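PDB 6YGA: N-alpha-acetyltransferase 35, NatC auxiliary subunit from Saccharomyces cerevisiae, which serves as the auxiliary subunit of the heterotrimeric NatC complex, which acetylates the N-terminal methionine of the L-A virus Gag protein. Local coordinates for residues Asp489-Ser492 and Asn493-Ala496. Residues are numbered along the deposited sequence; the frame is centred on the assembly and turned at random.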
ATOM      1  N   ASP B 489      11.255  39.391  -8.559  1.00 49.84           N
ATOM      2  CA  ASP B 489      11.017  39.623  -9.981  1.00 52.26           C
ATOM      3  C   ASP B 489       9.586  40.081 -10.230  1.00 52.30           C
ATOM      4  O   ASP B 489       9.344  40.968 -11.059  1.00 52.44           O
ATOM      5  CB  ASP B 489      11.318  38.360 -10.785  1.00 53.91           C
ATOM      6  CG  ASP B 489      12.797  38.070 -10.877  1.00 58.61           C
ATOM      7  OD1 ASP B 489      13.595  38.930 -10.450  1.00 61.96           O
ATOM      8  OD2 ASP B 489      13.164  36.986 -11.372  1.00 61.10           O
ATOM      9  N   ILE B 490       8.624  39.484  -9.523  1.00 50.30           N
ATOM     10  CA  ILE B 490       7.234  39.914  -9.643  1.00 50.62           C
ATOM     11  C   ILE B 490       7.094  41.369  -9.220  1.00 50.12           C
ATOM     12  O   ILE B 490       6.458  42.178  -9.907  1.00 49.92           O
ATOM     13  CB  ILE B 490       6.314  39.002  -8.813  1.00 40.18           C
ATOM     14  CG1 ILE B 490       6.405  37.554  -9.301  1.00 38.59           C
ATOM     15  CG2 ILE B 490       4.879  39.510  -8.871  1.00 40.88           C
ATOM     16  CD1 ILE B 490       5.958  37.366 -10.734  1.00 43.68           C
ATOM     17  N   GLU B 491       7.686  41.723  -8.075  1.00 51.58           N
ATOM     18  CA  GLU B 491       7.608  43.097  -7.593  1.00 57.60           C
ATOM     19  C   GLU B 491       8.269  44.061  -8.569  1.00 56.76           C
ATOM     20  O   GLU B 491       7.794  45.186  -8.758  1.00 59.26           O
ATOM     21  CB  GLU B 491       8.245  43.202  -6.208  1.00 65.54           C
ATOM     22  CG  GLU B 491       7.238  43.315  -5.076  1.00 73.39           C
ATOM     23  CD  GLU B 491       6.549  44.667  -5.048  1.00 82.80           C
ATOM     24  OE1 GLU B 491       7.210  45.676  -5.372  1.00 88.50           O
ATOM     25  OE2 GLU B 491       5.350  44.722  -4.704  1.00 86.17           O
ATOM     26  N   SER B 492       9.363  43.633  -9.202  1.00 54.37           N
ATOM     27  CA  SER B 492      10.006  44.464 -10.215  1.00 54.91           C
ATOM     28  C   SER B 492       9.071  44.728 -11.390  1.00 55.52           C
ATOM     29  O   SER B 492       9.024  45.845 -11.916  1.00 58.15           O
ATOM     30  CB  SER B 492      11.300  43.800 -10.686  1.00 53.98           C
ATOM     31  OG  SER B 492      11.774  44.392 -11.881  1.00 58.69           O
ATOM     32  N   ASN B 493       8.313  43.712 -11.814  1.00 53.61           N
ATOM     33  CA  ASN B 493       7.353  43.907 -12.896  1.00 52.07           C
ATOM     34  C   ASN B 493       6.204  44.805 -12.454  1.00 53.34           C
ATOM     35  O   ASN B 493       5.720  45.633 -13.236  1.00 55.31           O
ATOM     36  CB  ASN B 493       6.821  42.558 -13.385  1.00 51.38           C
ATOM     37  CG  ASN B 493       7.898  41.695 -14.020  1.00 54.16           C
ATOM     38  OD1 ASN B 493       8.927  42.195 -14.467  1.00 60.94           O
ATOM     39  ND2 ASN B 493       7.658  40.390 -14.067  1.00 52.46           N
ATOM     40  N   ILE B 494       5.752  44.653 -11.205  1.00 52.56           N
ATOM     41  CA  ILE B 494       4.689  45.509 -10.686  1.00 56.09           C
ATOM     42  C   ILE B 494       5.153  46.960 -10.636  1.00 62.06           C
ATOM     43  O   ILE B 494       4.424  47.873 -11.041  1.00 66.27           O
ATOM     44  CB  ILE B 494       4.224  45.013  -9.302  1.00 54.80           C
ATOM     45  CG1 ILE B 494       3.499  43.668  -9.422  1.00 46.86           C
ATOM     46  CG2 ILE B 494       3.323  46.045  -8.633  1.00 54.83           C
ATOM     47  CD1 ILE B 494       3.051  43.087  -8.089  1.00 45.80           C
ATOM     48  N   ASN B 495       6.378  47.196 -10.158  1.00 62.78           N
ATOM     49  CA  ASN B 495       6.879  48.564 -10.057  1.00 65.30           C
ATOM     50  C   ASN B 495       7.091  49.193 -11.429  1.00 64.76           C
ATOM     51  O   ASN B 495       6.935  50.411 -11.578  1.00 66.04           O
ATOM     52  CB  ASN B 495       8.178  48.597  -9.250  1.00 68.62           C
ATOM     53  CG  ASN B 495       7.941  48.449  -7.758  1.00 72.36           C
ATOM     54  OD1 ASN B 495       6.909  48.875  -7.238  1.00 74.48           O
ATOM     55  ND2 ASN B 495       8.897  47.841  -7.062  1.00 71.89           N
ATOM     56  N   ALA B 496       7.442  48.389 -12.436  1.00 53.65           N
ATOM     57  CA  ALA B 496       7.591  48.923 -13.786  1.00 56.35           C
ATOM     58  C   ALA B 496       6.273  49.493 -14.297  1.00 59.20           C
ATOM     59  O   ALA B 496       6.252  50.550 -14.939  1.00 62.37           O
ATOM     60  CB  ALA B 496       8.112  47.838 -14.727  1.00 53.39           C
TER
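Ile490 and Ile494 meet one turn apart through single methyls, CG2 of Ile490 lying 4.1 Å from CD1 of Ile494. The torsions account for this pairing: CG2 of Ile490 stands opposite its own backbone N, while chi1 of -68° sets CG1 of Ile494 beside its own backbone N and the extended chi2 (178°) carries CD1 back toward the preceding turn. On the way CG1 of Ile494 passes 3.3 Å from the carbonyl O of Ile490, the same oxygen that accepts the Ile494 N-H at an N to O distance of 2.9 Å. Three further i to i+4 bonds, starting at Asp489, Glu491 and Ser492, establish regular alpha-helix. This is part of helix 465-506, which pairs with helix 511-564 as a helical hairpin within the TPR-like family region; both isoleucines are buried and touch Leu531 of that partner helix. Glu491 bends at chi2, bringing OE1 to 3.2 Å from ND2 of Asn495, with carboxylate and amide planes 67° apart, whereas OE2 links the two helices through a salt bridge with Lys535 of helix 511-564. Asn493, on a more open side, folds its amide back beside the Asp489 carbonyl, placing CG 3.4 Å from Asp489 O.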